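Local coordinates for protein type VI secretion system component (Escherichia coli O6, PDB 2P5Z) that is a component of the type VI secretion system, structurally similar to phage T4 tail proteins gp27 and gp5, and probably forms part of a phage-like injection spike, at residues 34-39 with 44-49; 164-169 with 419-424; 328-333 with 337-342. One frame throughout, in Å; residues are numbered along the deposited sequence.

Contact 1: residues 34-39 with 44-49; sequences EGREQL and RYDIQF
R36 sets CG anti to its carbonyl carbon (chi1 -74°) and then bends at chi2 and chi3, curling its guanidinium diagonally toward D46 on the neighbouring strand. R36 NH1 reaches D46 OD2 in a modelled salt bridge of 2.5 Å. The acceptor lies in the guanidinium plane, whereas the donor comes from above the carboxylate plane, the two groups standing almost perpendicular. R44 NE sits over one face of the R36 guanidinium, 3.7 Å from R36 NH1. D46, which also pairs with R109 through OD1, probably offsets the positive charge gathered by R36, R44 and R109.

G35 and Y45 meet on the other face of the sheet. The CA of G35 lies 3.5 Å from the centroid of the Y45 ring and 3° off its normal, a CH-pi contact over the ring centre. Y45 OH donates to E37 OE2, a bond modelled too short for its length to be trusted; that carboxylate oxygen also pairs with R85.

Backbone bonds fix the register: E34 N to D46 O is 2.9 Å, and R36 N to R44 O is 2.8 Å. Two hydrogen-bonded pairs, E34-D46 and R36-R44, therefore flank the non-hydrogen-bonded pair G35-Y45. With strand axes at 175°, this is an antiparallel beta hairpin, extended by strands 343-353 and 104-111, in which an aromatic ring covers a cross-strand glycine.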
ATOM      1  N   GLU A  34      -0.350   3.326 -26.140  1.00 50.02           N
ATOM      2  CA  GLU A  34      -0.937   2.402 -25.193  1.00 49.64           C
ATOM      3  C   GLU A  34      -2.123   3.097 -24.531  1.00 47.63           C
ATOM      4  O   GLU A  34      -1.987   4.217 -24.034  1.00 44.87           O
ATOM      5  CB  GLU A  34       0.106   2.007 -24.161  1.00 56.03           C
ATOM      6  CG  GLU A  34      -0.155   0.670 -23.508  1.00 67.48           C
ATOM      7  CD  GLU A  34       1.125  -0.126 -23.328  1.00 74.79           C
ATOM      8  OE1 GLU A  34       2.224   0.464 -23.478  1.00 76.41           O
ATOM      9  OE2 GLU A  34       1.031  -1.342 -23.041  1.00 77.09           O
ATOM     10  N   GLY A  35      -3.285   2.445 -24.568  1.00 44.36           N
ATOM     11  CA  GLY A  35      -4.524   2.979 -24.005  1.00 43.45           C
ATOM     12  C   GLY A  35      -5.208   2.057 -22.993  1.00 44.25           C
ATOM     13  O   GLY A  35      -5.062   0.841 -23.058  1.00 41.20           O
ATOM     14  N   ARG A  36      -5.947   2.644 -22.047  1.00 46.29           N
ATOM     15  CA  ARG A  36      -6.733   1.901 -21.047  1.00 45.90           C
ATOM     16  C   ARG A  36      -8.105   2.553 -20.901  1.00 44.21           C
ATOM     17  O   ARG A  36      -8.217   3.753 -20.702  1.00 44.78           O
ATOM     18  CB  ARG A  36      -6.003   1.841 -19.698  1.00 49.23           C
ATOM     19  CG  ARG A  36      -4.798   0.861 -19.670  1.00 62.66           C
ATOM     20  CD  ARG A  36      -3.464   1.478 -19.125  1.00 68.76           C
ATOM     21  NE  ARG A  36      -3.129   2.783 -19.727  1.00 73.68           N
ATOM     22  CZ  ARG A  36      -1.923   3.356 -19.696  1.00 71.88           C
ATOM     23  NH1 ARG A  36      -1.731   4.546 -20.257  1.00 66.66           N
ATOM     24  NH2 ARG A  36      -0.912   2.743 -19.103  1.00 73.28           N
ATOM     25  N   GLU A  37      -9.144   1.757 -21.077  1.00 39.39           N
ATOM     26  CA  GLU A  37     -10.499   2.177 -20.885  1.00 40.76           C
ATOM     27  C   GLU A  37     -11.135   1.136 -19.985  1.00 42.51           C
ATOM     28  O   GLU A  37     -10.834  -0.050 -20.075  1.00 46.06           O
ATOM     29  CB  GLU A  37     -11.262   2.230 -22.209  1.00 40.82           C
ATOM     30  CG  GLU A  37     -10.689   3.216 -23.220  1.00 49.64           C
ATOM     31  CD  GLU A  37     -11.301   3.102 -24.619  1.00 50.56           C
ATOM     32  OE1 GLU A  37     -12.548   3.175 -24.756  1.00 55.75           O
ATOM     33  OE2 GLU A  37     -10.521   2.963 -25.588  1.00 51.79           O
ATOM     34  N   GLN A  38     -12.027   1.594 -19.122  1.00 46.44           N
ATOM     35  CA  GLN A  38     -12.706   0.756 -18.159  1.00 45.48           C
ATOM     36  C   GLN A  38     -13.919   1.515 -17.662  1.00 44.22           C
ATOM     37  O   GLN A  38     -13.864   2.729 -17.491  1.00 47.36           O
ATOM     38  CB  GLN A  38     -11.765   0.460 -17.004  1.00 45.53           C
ATOM     39  CG  GLN A  38     -12.219  -0.607 -16.044  1.00 51.34           C
ATOM     40  CD  GLN A  38     -11.274  -0.679 -14.873  1.00 55.85           C
ATOM     41  OE1 GLN A  38     -10.182  -0.109 -14.918  1.00 57.65           O
ATOM     42  NE2 GLN A  38     -11.690  -1.344 -13.807  1.00 56.89           N
ATOM     43  N   LEU A  39     -15.016   0.795 -17.471  1.00 42.69           N
ATOM     44  CA  LEU A  39     -16.223   1.319 -16.851  1.00 38.78           C
ATOM     45  C   LEU A  39     -15.950   1.972 -15.498  1.00 40.04           C
ATOM     46  O   LEU A  39     -15.110   1.488 -14.734  1.00 36.22           O
ATOM     47  CB  LEU A  39     -17.202   0.183 -16.646  1.00 34.55           C
ATOM     48  CG  LEU A  39     -17.781  -0.398 -17.928  1.00 34.66           C
ATOM     49  CD1 LEU A  39     -18.756  -1.507 -17.572  1.00 30.69           C
ATOM     50  CD2 LEU A  39     -18.475   0.700 -18.731  1.00 34.45           C
ATOM     51  N   ARG A  44      -7.374   6.426 -20.080  1.00 40.80           N
ATOM     52  CA  ARG A  44      -6.032   7.006 -20.139  1.00 38.92           C
ATOM     53  C   ARG A  44      -5.294   6.540 -21.394  1.00 40.64           C
ATOM     54  O   ARG A  44      -5.223   5.343 -21.660  1.00 45.66           O
ATOM     55  CB  ARG A  44      -5.272   6.592 -18.889  1.00 36.89           C
ATOM     56  CG  ARG A  44      -4.050   7.394 -18.635  1.00 44.69           C
ATOM     57  CD  ARG A  44      -3.612   7.175 -17.230  1.00 53.71           C
ATOM     58  NE  ARG A  44      -2.784   5.984 -17.061  1.00 64.37           N
ATOM     59  CZ  ARG A  44      -2.210   5.631 -15.909  1.00 69.39           C
ATOM     60  NH1 ARG A  44      -2.379   6.386 -14.819  1.00 68.97           N
ATOM     61  NH2 ARG A  44      -1.458   4.532 -15.843  1.00 67.15           N
ATOM     62  N   TYR A  45      -4.751   7.459 -22.182  1.00 42.13           N
ATOM     63  CA  TYR A  45      -3.996   7.053 -23.394  1.00 38.15           C
ATOM     64  C   TYR A  45      -2.633   7.707 -23.478  1.00 39.84           C
ATOM     65  O   TYR A  45      -2.521   8.921 -23.638  1.00 41.54           O
ATOM     66  CB  TYR A  45      -4.776   7.378 -24.660  1.00 35.63           C
ATOM     67  CG  TYR A  45      -5.723   6.304 -25.098  1.00 37.76           C
ATOM     68  CD1 TYR A  45      -6.821   5.948 -24.328  1.00 40.45           C
ATOM     69  CD2 TYR A  45      -5.545   5.664 -26.310  1.00 40.96           C
ATOM     70  CE1 TYR A  45      -7.711   4.957 -24.741  1.00 42.21           C
ATOM     71  CE2 TYR A  45      -6.427   4.689 -26.740  1.00 40.15           C
ATOM     72  CZ  TYR A  45      -7.497   4.326 -25.952  1.00 40.50           C
ATOM     73  OH  TYR A  45      -8.361   3.342 -26.383  1.00 39.41           O
ATOM     74  N   ASP A  46      -1.584   6.907 -23.379  1.00 42.48           N
ATOM     75  CA  ASP A  46      -0.242   7.425 -23.576  1.00 44.57           C
ATOM     76  C   ASP A  46       0.150   7.232 -25.041  1.00 45.28           C
ATOM     77  O   ASP A  46       0.247   6.107 -25.540  1.00 43.33           O
ATOM     78  CB  ASP A  46       0.737   6.768 -22.607  1.00 48.32           C
ATOM     79  CG  ASP A  46       0.414   7.096 -21.141  1.00 54.27           C
ATOM     80  OD1 ASP A  46       0.326   8.299 -20.796  1.00 52.15           O
ATOM     81  OD2 ASP A  46       0.240   6.149 -20.333  1.00 58.11           O
ATOM     82  N   ILE A  47       0.322   8.354 -25.733  1.00 46.52           N
ATOM     83  CA  ILE A  47       0.500   8.383 -27.187  1.00 39.61           C
ATOM     84  C   ILE A  47       1.853   8.947 -27.542  1.00 38.75           C
ATOM     85  O   ILE A  47       2.161  10.100 -27.230  1.00 40.84           O
ATOM     86  CB  ILE A  47      -0.567   9.257 -27.838  1.00 35.67           C
ATOM     87  CG1 ILE A  47      -1.962   8.758 -27.451  1.00 32.64           C
ATOM     88  CG2 ILE A  47      -0.410   9.245 -29.348  1.00 37.46           C
ATOM     89  CD1 ILE A  47      -3.061   9.748 -27.729  1.00 32.39           C
ATOM     90  N   GLN A  48       2.688   8.129 -28.168  1.00 43.38           N
ATOM     91  CA  GLN A  48       3.976   8.629 -28.651  1.00 45.16           C
ATOM     92  C   GLN A  48       3.853   9.110 -30.073  1.00 42.70           C
ATOM     93  O   GLN A  48       3.085   8.565 -30.872  1.00 38.51           O
ATOM     94  CB  GLN A  48       5.071   7.581 -28.565  1.00 48.02           C
ATOM     95  CG  GLN A  48       5.572   7.354 -27.174  1.00 53.34           C
ATOM     96  CD  GLN A  48       6.826   6.513 -27.141  1.00 58.14           C
ATOM     97  OE1 GLN A  48       7.540   6.404 -28.136  1.00 62.45           O
ATOM     98  NE2 GLN A  48       7.112   5.924 -25.987  1.00 58.48           N
ATOM     99  N   PHE A  49       4.602  10.154 -30.377  1.00 42.22           N
ATOM    100  CA  PHE A  49       4.622  10.681 -31.721  1.00 42.17           C
ATOM    101  C   PHE A  49       5.965  11.282 -32.105  1.00 42.64           C
ATOM    102  O   PHE A  49       6.787  11.622 -31.239  1.00 40.04           O
ATOM    103  CB  PHE A  49       3.453  11.656 -31.973  1.00 41.69           C
ATOM    104  CG  PHE A  49       3.525  12.964 -31.211  1.00 42.59           C
ATOM    105  CD1 PHE A  49       4.094  14.097 -31.793  1.00 37.97           C
ATOM    106  CD2 PHE A  49       2.933  13.082 -29.946  1.00 41.26           C
ATOM    107  CE1 PHE A  49       4.118  15.326 -31.112  1.00 41.15           C
ATOM    108  CE2 PHE A  49       2.958  14.299 -29.258  1.00 42.55           C
ATOM    109  CZ  PHE A  49       3.544  15.431 -29.850  1.00 40.66           C
TER

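Contact 2: residues 164-169 with 419-424; sequences VMQYGE and TWKPGY
W420, Q166 and K421 carry most of the buried surface, in one apolar and one polar patch. W420 supplies the apolar part through the far corner of its six-membered ring. The CE methyl of M165 comes up at the edge of the indole, near its plane and not over a face, 3.5 Å from CH2 of W420. That same CH2 lies at the edge of the Y167 ring, 4.2 Å from its CD2.

The polar part joins Q166 and K421, whose side chains cross at about a right angle. The chain of Q166 is extended, with CG anti to the backbone N (chi1 168°), which carries its amide out to the lysine. K421 NZ donates to Q166 OE1 at 2.9 Å, from 43° above the carbonyl plane of the amide, and is also hydrogen-bonded to Y126 OH. On the other branch of the amide, Q166 NE2 donates to E169 O at 3.0 Å, with that oxygen in the amide plane, and to D171 OD1. Bonds at both OE1 and NE2 should restrict rotation of the amide.

The backbones themselves remain apart: the CA atoms of M165 and Y424 are 9.3 Å from each other. Strand 124-127 and the preceding N123 lie between them, consistent with the spacing: the strand pairs with strand 161-166, while backbone hydrogen bonds link N123 with T419 and K421, and I125 with Y424. Residues 419-424, closing in a type II beta turn from K421 to Y424, thus form an interdomain junction, where a loop between two strands of the OB-fold domain packs beside the two-stranded sheet of the baseplate-like region.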
ATOM      1  N   VAL A 164     -24.491  15.049   3.452  1.00 45.69           N
ATOM      2  CA  VAL A 164     -23.450  14.190   2.896  1.00 45.19           C
ATOM      3  C   VAL A 164     -22.150  14.959   2.937  1.00 43.44           C
ATOM      4  O   VAL A 164     -22.046  16.032   2.345  1.00 46.08           O
ATOM      5  CB  VAL A 164     -23.753  13.779   1.438  1.00 46.51           C
ATOM      6  CG1 VAL A 164     -22.498  13.169   0.761  1.00 49.34           C
ATOM      7  CG2 VAL A 164     -24.916  12.790   1.375  1.00 39.52           C
ATOM      8  N   MET A 165     -21.173  14.424   3.662  1.00 40.23           N
ATOM      9  CA  MET A 165     -19.880  15.091   3.829  1.00 42.77           C
ATOM     10  C   MET A 165     -18.792  14.630   2.827  1.00 45.66           C
ATOM     11  O   MET A 165     -18.588  13.430   2.609  1.00 42.48           O
ATOM     12  CB  MET A 165     -19.363  14.859   5.253  1.00 39.11           C
ATOM     13  CG  MET A 165     -18.413  15.941   5.722  1.00 41.47           C
ATOM     14  SD  MET A 165     -17.635  15.639   7.325  1.00 41.45           S
ATOM     15  CE  MET A 165     -17.641  17.300   7.908  1.00 40.30           C
ATOM     16  N   GLN A 166     -18.094  15.592   2.239  1.00 46.83           N
ATOM     17  CA  GLN A 166     -16.851  15.336   1.518  1.00 46.60           C
ATOM     18  C   GLN A 166     -15.716  15.880   2.383  1.00 48.93           C
ATOM     19  O   GLN A 166     -15.609  17.085   2.596  1.00 50.41           O
ATOM     20  CB  GLN A 166     -16.862  16.041   0.156  1.00 43.88           C
ATOM     21  CG  GLN A 166     -15.519  16.096  -0.566  1.00 43.37           C
ATOM     22  CD  GLN A 166     -15.614  16.679  -1.979  1.00 45.94           C
ATOM     23  OE1 GLN A 166     -16.662  17.178  -2.397  1.00 47.29           O
ATOM     24  NE2 GLN A 166     -14.507  16.625  -2.712  1.00 42.67           N
ATOM     25  N   TYR A 167     -14.884  14.993   2.911  1.00 51.15           N
ATOM     26  CA  TYR A 167     -13.752  15.430   3.726  1.00 46.97           C
ATOM     27  C   TYR A 167     -12.481  14.673   3.320  1.00 45.30           C
ATOM     28  O   TYR A 167     -12.467  13.438   3.304  1.00 43.98           O
ATOM     29  CB  TYR A 167     -14.067  15.254   5.220  1.00 46.85           C
ATOM     30  CG  TYR A 167     -12.988  15.764   6.162  1.00 48.00           C
ATOM     31  CD1 TYR A 167     -11.978  14.919   6.650  1.00 48.03           C
ATOM     32  CD2 TYR A 167     -12.963  17.088   6.548  1.00 45.89           C
ATOM     33  CE1 TYR A 167     -10.991  15.389   7.501  1.00 47.72           C
ATOM     34  CE2 TYR A 167     -11.975  17.572   7.393  1.00 48.26           C
ATOM     35  CZ  TYR A 167     -11.001  16.722   7.875  1.00 49.05           C
ATOM     36  OH  TYR A 167     -10.036  17.231   8.725  1.00 51.48           O
ATOM     37  N   GLY A 168     -11.422  15.423   3.017  1.00 45.69           N
ATOM     38  CA  GLY A 168     -10.124  14.859   2.598  1.00 49.94           C
ATOM     39  C   GLY A 168     -10.200  13.934   1.387  1.00 51.06           C
ATOM     40  O   GLY A 168      -9.633  12.851   1.394  1.00 54.35           O
ATOM     41  N   GLU A 169     -10.947  14.350   0.372  1.00 46.44           N
ATOM     42  CA  GLU A 169     -11.213  13.543  -0.802  1.00 46.60           C
ATOM     43  C   GLU A 169     -11.209  14.491  -1.991  1.00 46.60           C
ATOM     44  O   GLU A 169     -11.832  15.555  -1.946  1.00 50.25           O
ATOM     45  CB  GLU A 169     -12.593  12.882  -0.717  1.00 47.56           C
ATOM     46  CG  GLU A 169     -12.701  11.594   0.103  1.00 48.39           C
ATOM     47  CD  GLU A 169     -14.145  11.054   0.150  1.00 48.90           C
ATOM     48  OE1 GLU A 169     -15.078  11.823   0.465  1.00 53.35           O
ATOM     49  OE2 GLU A 169     -14.368   9.858  -0.123  1.00 48.97           O
ATOM     50  N   THR A 419     -10.735  25.816   3.480  1.00 99.23           N
ATOM     51  CA  THR A 419     -10.754  24.437   3.009  1.00 92.50           C
ATOM     52  C   THR A 419     -12.188  23.980   2.733  1.00 85.31           C
ATOM     53  O   THR A 419     -12.412  22.879   2.232  1.00 85.62           O
ATOM     54  CB  THR A 419     -10.084  23.497   4.033  1.00 93.47           C
ATOM     55  OG1 THR A 419     -10.708  23.660   5.313  1.00 94.22           O
ATOM     56  CG2 THR A 419      -8.605  23.826   4.166  1.00 93.21           C
ATOM     57  N   TRP A 420     -13.144  24.845   3.055  1.00 76.77           N
ATOM     58  CA  TRP A 420     -14.561  24.554   2.893  1.00 68.09           C
ATOM     59  C   TRP A 420     -15.163  25.326   1.727  1.00 70.02           C
ATOM     60  O   TRP A 420     -14.929  26.525   1.592  1.00 72.00           O
ATOM     61  CB  TRP A 420     -15.326  24.825   4.203  1.00 54.80           C
ATOM     62  CG  TRP A 420     -14.875  23.906   5.298  1.00 50.77           C
ATOM     63  CD1 TRP A 420     -13.842  24.117   6.169  1.00 50.46           C
ATOM     64  CD2 TRP A 420     -15.399  22.609   5.604  1.00 43.50           C
ATOM     65  NE1 TRP A 420     -13.706  23.034   7.014  1.00 49.09           N
ATOM     66  CE2 TRP A 420     -14.645  22.095   6.682  1.00 45.03           C
ATOM     67  CE3 TRP A 420     -16.440  21.842   5.086  1.00 46.26           C
ATOM     68  CZ2 TRP A 420     -14.887  20.836   7.236  1.00 48.03           C
ATOM     69  CZ3 TRP A 420     -16.685  20.581   5.643  1.00 49.61           C
ATOM     70  CH2 TRP A 420     -15.900  20.093   6.695  1.00 49.39           C
ATOM     71  N   LYS A 421     -15.914  24.623   0.878  1.00 72.31           N
ATOM     72  CA  LYS A 421     -16.671  25.247  -0.204  1.00 77.39           C
ATOM     73  C   LYS A 421     -17.708  26.228   0.362  1.00 80.96           C
ATOM     74  O   LYS A 421     -18.329  25.943   1.391  1.00 82.23           O
ATOM     75  CB  LYS A 421     -17.344  24.174  -1.070  1.00 78.97           C
ATOM     76  CG  LYS A 421     -16.375  23.376  -1.944  1.00 82.24           C
ATOM     77  CD  LYS A 421     -17.081  22.267  -2.729  1.00 80.77           C
ATOM     78  CE  LYS A 421     -16.108  21.165  -3.158  1.00 81.96           C
ATOM     79  NZ  LYS A 421     -16.821  19.903  -3.508  1.00 78.86           N
ATOM     80  N   PRO A 422     -17.865  27.402  -0.287  1.00 82.35           N
ATOM     81  CA  PRO A 422     -18.783  28.469   0.125  1.00 80.59           C
ATOM     82  C   PRO A 422     -20.219  28.001   0.334  1.00 77.13           C
ATOM     83  O   PRO A 422     -20.828  27.424  -0.572  1.00 74.68           O
ATOM     84  CB  PRO A 422     -18.733  29.447  -1.052  1.00 84.56           C
ATOM     85  CG  PRO A 422     -17.395  29.236  -1.662  1.00 86.25           C
ATOM     86  CD  PRO A 422     -17.110  27.773  -1.502  1.00 84.60           C
ATOM     87  N   GLY A 423     -20.735  28.227   1.541  1.00 74.14           N
ATOM     88  CA  GLY A 423     -22.106  27.847   1.893  1.00 71.69           C
ATOM     89  C   GLY A 423     -22.286  26.358   2.110  1.00 69.42           C
ATOM     90  O   GLY A 423     -23.414  25.858   2.188  1.00 66.83           O
ATOM     91  N   TYR A 424     -21.169  25.645   2.199  1.00 65.57           N
ATOM     92  CA  TYR A 424     -21.200  24.214   2.389  1.00 63.23           C
ATOM     93  C   TYR A 424     -20.472  23.848   3.672  1.00 59.57           C
ATOM     94  O   TYR A 424     -20.025  22.713   3.838  1.00 59.17           O
ATOM     95  CB  TYR A 424     -20.549  23.511   1.206  1.00 61.29           C
ATOM     96  CG  TYR A 424     -21.348  23.501  -0.069  1.00 58.04           C
ATOM     97  CD1 TYR A 424     -21.012  24.328  -1.124  1.00 59.43           C
ATOM     98  CD2 TYR A 424     -22.410  22.634  -0.234  1.00 56.10           C
ATOM     99  CE1 TYR A 424     -21.720  24.307  -2.303  1.00 59.57           C
ATOM    100  CE2 TYR A 424     -23.135  22.601  -1.408  1.00 57.08           C
ATOM    101  CZ  TYR A 424     -22.787  23.435  -2.448  1.00 59.78           C
ATOM    102  OH  TYR A 424     -23.507  23.400  -3.636  1.00 59.94           O
TER

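Contact 3: residues 328-333 with 337-342; sequences IKVQGD and AVFRKG
I328 touches G342 through the backbone: its O lies 3.3 Å from CA of G342 in a CA-H...O contact, just where the chain leaves the helix with positive phi. K329 follows, its side chain bent at chi2, chi3 and chi4, which turns the ammonium group back onto the end of helix 337-341. There K329 NZ donates to R340 O at 2.9 Å, tilted 24° from the carbonyl plane, and more weakly to K341 O. Next, V330 N donates to F339 O at 3.0 Å with an N-H...O angle of 138°. The side chains of V330 and F339 lie alongside each other and point the same way, CG2 of V330 being 3.8 Å from CB of F339; V230 and L233 of strand 230-237 touch V330 and F339 respectively. Farther on, D333 CB approaches R340 CD at 4.1 Å, an aliphatic contact. No salt bridge forms here, since D333 OD2 and R340 NH1 are 5.7 Å apart.

Three consecutive carbonyls, those of F339, R340 and K341, are thus met by donors from strand 328-330. The lysine ammonium implies a positive charge that would probably offset the partial negative charge of the carbonyls ending this short helix, chiefly that of R340.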
ATOM      1  N   ILE A 328     -21.451  -7.684 -26.373  1.00 70.18           N
ATOM      2  CA  ILE A 328     -21.173  -8.401 -27.609  1.00 72.99           C
ATOM      3  C   ILE A 328     -21.425  -9.893 -27.470  1.00 74.82           C
ATOM      4  O   ILE A 328     -21.530 -10.415 -26.363  1.00 76.08           O
ATOM      5  CB  ILE A 328     -19.733  -8.177 -28.093  1.00 72.94           C
ATOM      6  CG1 ILE A 328     -18.753  -8.944 -27.205  1.00 72.87           C
ATOM      7  CG2 ILE A 328     -19.415  -6.681 -28.146  1.00 72.26           C
ATOM      8  CD1 ILE A 328     -17.487  -9.341 -27.885  1.00 74.16           C
ATOM      9  N   LYS A 329     -21.547 -10.576 -28.605  1.00 78.31           N
ATOM     10  CA  LYS A 329     -21.568 -12.040 -28.609  1.00 78.87           C
ATOM     11  C   LYS A 329     -20.556 -12.585 -29.597  1.00 77.79           C
ATOM     12  O   LYS A 329     -20.036 -11.846 -30.430  1.00 76.90           O
ATOM     13  CB  LYS A 329     -22.968 -12.595 -28.865  1.00 80.75           C
ATOM     14  CG  LYS A 329     -23.913 -11.650 -29.595  1.00 85.51           C
ATOM     15  CD  LYS A 329     -25.351 -11.750 -29.073  1.00 87.69           C
ATOM     16  CE  LYS A 329     -25.914 -13.175 -29.157  1.00 89.69           C
ATOM     17  NZ  LYS A 329     -25.783 -13.963 -27.887  1.00 90.00           N
ATOM     18  N   VAL A 330     -20.248 -13.869 -29.464  1.00 78.52           N
ATOM     19  CA  VAL A 330     -19.223 -14.512 -30.283  1.00 81.77           C
ATOM     20  C   VAL A 330     -19.833 -15.609 -31.172  1.00 84.34           C
ATOM     21  O   VAL A 330     -20.646 -16.404 -30.700  1.00 85.02           O
ATOM     22  CB  VAL A 330     -18.078 -15.084 -29.394  1.00 80.81           C
ATOM     23  CG1 VAL A 330     -16.963 -15.707 -30.235  1.00 79.12           C
ATOM     24  CG2 VAL A 330     -17.497 -13.997 -28.517  1.00 79.10           C
ATOM     25  N   GLN A 331     -19.442 -15.629 -32.451  1.00 88.52           N
ATOM     26  CA  GLN A 331     -19.854 -16.666 -33.413  1.00 90.92           C
ATOM     27  C   GLN A 331     -19.388 -18.084 -33.039  1.00 92.08           C
ATOM     28  O   GLN A 331     -20.205 -19.001 -32.911  1.00 90.43           O
ATOM     29  CB  GLN A 331     -19.350 -16.312 -34.811  1.00 92.38           C
ATOM     30  CG  GLN A 331     -20.313 -16.712 -35.918  1.00 95.46           C
ATOM     31  CD  GLN A 331     -21.536 -15.804 -35.982  1.00 96.21           C
ATOM     32  OE1 GLN A 331     -21.415 -14.588 -36.170  1.00 96.31           O
ATOM     33  NE2 GLN A 331     -22.720 -16.393 -35.835  1.00 95.77           N
ATOM     34  N   GLY A 332     -18.080 -18.259 -32.872  1.00 93.15           N
ATOM     35  CA  GLY A 332     -17.539 -19.505 -32.321  1.00 98.18           C
ATOM     36  C   GLY A 332     -17.182 -20.577 -33.337  1.00101.03           C
ATOM     37  O   GLY A 332     -16.462 -20.314 -34.303  1.00103.74           O
ATOM     38  N   ASP A 333     -17.648 -21.801 -33.103  1.00101.31           N
ATOM     39  CA  ASP A 333     -18.348 -22.150 -31.874  1.00102.32           C
ATOM     40  C   ASP A 333     -17.463 -23.058 -31.029  1.00101.49           C
ATOM     41  O   ASP A 333     -17.949 -23.888 -30.256  1.00 99.41           O
ATOM     42  CB  ASP A 333     -19.695 -22.812 -32.175  1.00103.71           C
ATOM     43  CG  ASP A 333     -19.593 -23.882 -33.244  1.00104.46           C
ATOM     44  OD1 ASP A 333     -20.021 -23.614 -34.390  1.00103.90           O
ATOM     45  OD2 ASP A 333     -19.077 -24.983 -32.947  1.00103.95           O
ATOM     46  N   ALA A 337     -19.140 -21.414 -23.568  1.00 83.50           N
ATOM     47  CA  ALA A 337     -20.591 -21.192 -23.581  1.00 80.98           C
ATOM     48  C   ALA A 337     -21.022 -19.764 -23.263  1.00 79.50           C
ATOM     49  O   ALA A 337     -21.935 -19.249 -23.909  1.00 81.51           O
ATOM     50  CB  ALA A 337     -21.290 -22.184 -22.643  1.00 79.19           C
ATOM     51  N   VAL A 338     -20.344 -19.138 -22.296  1.00 74.75           N
ATOM     52  CA  VAL A 338     -20.647 -17.771 -21.849  1.00 71.42           C
ATOM     53  C   VAL A 338     -20.512 -16.735 -22.952  1.00 69.88           C
ATOM     54  O   VAL A 338     -21.339 -15.828 -23.055  1.00 68.69           O
ATOM     55  CB  VAL A 338     -19.758 -17.324 -20.661  1.00 72.32           C
ATOM     56  CG1 VAL A 338     -20.437 -17.621 -19.337  1.00 73.91           C
ATOM     57  CG2 VAL A 338     -18.367 -17.965 -20.725  1.00 73.27           C
ATOM     58  N   PHE A 339     -19.484 -16.891 -23.783  1.00 68.19           N
ATOM     59  CA  PHE A 339     -19.220 -15.972 -24.888  1.00 67.92           C
ATOM     60  C   PHE A 339     -20.252 -16.087 -26.009  1.00 72.97           C
ATOM     61  O   PHE A 339     -20.411 -15.165 -26.812  1.00 73.16           O
ATOM     62  CB  PHE A 339     -17.840 -16.226 -25.480  1.00 62.84           C
ATOM     63  CG  PHE A 339     -16.702 -15.916 -24.557  1.00 59.43           C
ATOM     64  CD1 PHE A 339     -16.219 -14.619 -24.441  1.00 56.12           C
ATOM     65  CD2 PHE A 339     -16.071 -16.934 -23.845  1.00 57.21           C
ATOM     66  CE1 PHE A 339     -15.148 -14.341 -23.606  1.00 56.44           C
ATOM     67  CE2 PHE A 339     -14.990 -16.663 -23.009  1.00 54.30           C
ATOM     68  CZ  PHE A 339     -14.529 -15.367 -22.887  1.00 57.06           C
ATOM     69  N   ARG A 340     -20.935 -17.225 -26.079  1.00 78.46           N
ATOM     70  CA  ARG A 340     -22.003 -17.391 -27.053  1.00 83.66           C
ATOM     71  C   ARG A 340     -23.308 -16.775 -26.541  1.00 83.08           C
ATOM     72  O   ARG A 340     -24.100 -16.267 -27.341  1.00 81.15           O
ATOM     73  CB  ARG A 340     -22.173 -18.864 -27.449  1.00 86.74           C
ATOM     74  CG  ARG A 340     -20.965 -19.449 -28.219  1.00 90.35           C
ATOM     75  CD  ARG A 340     -21.331 -20.689 -29.051  1.00 90.40           C
ATOM     76  NE  ARG A 340     -21.944 -21.741 -28.242  1.00 94.43           N
ATOM     77  CZ  ARG A 340     -21.270 -22.720 -27.645  1.00 95.60           C
ATOM     78  NH1 ARG A 340     -19.949 -22.799 -27.767  1.00 95.46           N
ATOM     79  NH2 ARG A 340     -21.919 -23.624 -26.924  1.00 96.16           N
ATOM     80  N   LYS A 341     -23.507 -16.801 -25.216  1.00 84.08           N
ATOM     81  CA  LYS A 341     -24.672 -16.161 -24.571  1.00 83.02           C
ATOM     82  C   LYS A 341     -24.672 -14.642 -24.738  1.00 80.38           C
ATOM     83  O   LYS A 341     -25.721 -14.035 -24.930  1.00 81.97           O
ATOM     84  CB  LYS A 341     -24.724 -16.455 -23.067  1.00 86.30           C
ATOM     85  CG  LYS A 341     -24.591 -17.906 -22.650  1.00 90.63           C
ATOM     86  CD  LYS A 341     -25.829 -18.729 -22.933  1.00 92.54           C
ATOM     87  CE  LYS A 341     -25.606 -20.166 -22.501  1.00 93.30           C
ATOM     88  NZ  LYS A 341     -26.815 -20.987 -22.761  1.00 95.31           N
ATOM     89  N   GLY A 342     -23.493 -14.035 -24.656  1.00 76.50           N
ATOM     90  CA  GLY A 342     -23.372 -12.577 -24.658  1.00 72.33           C
ATOM     91  C   GLY A 342     -22.570 -12.109 -23.456  1.00 68.01           C
ATOM     92  O   GLY A 342     -22.778 -12.574 -22.333  1.00 69.31           O
TER

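Overall arrangement
Contact 1 comes first along the chain. Contact 3 follows within the long span separating the two segments of contact 2. Contacts 1 and 3 share one neighbour: strand 343-353 pairs with strand 29-38 of contact 1 and with strand 326-330 of contact 3. Their centres are 27 Å apart, and their nearest atoms about 11 Å. Contact 2 lies on the opposite side of the chain's centre from both, 32 Å from contact 1 and 47 Å from contact 3, centre to centre. Contacts 1 and 3 both belong to the baseplate-family region, probably the gp27-like part, each joining segments close in sequence, whereas contact 2 joins that region to the OB domain across some 250 residues.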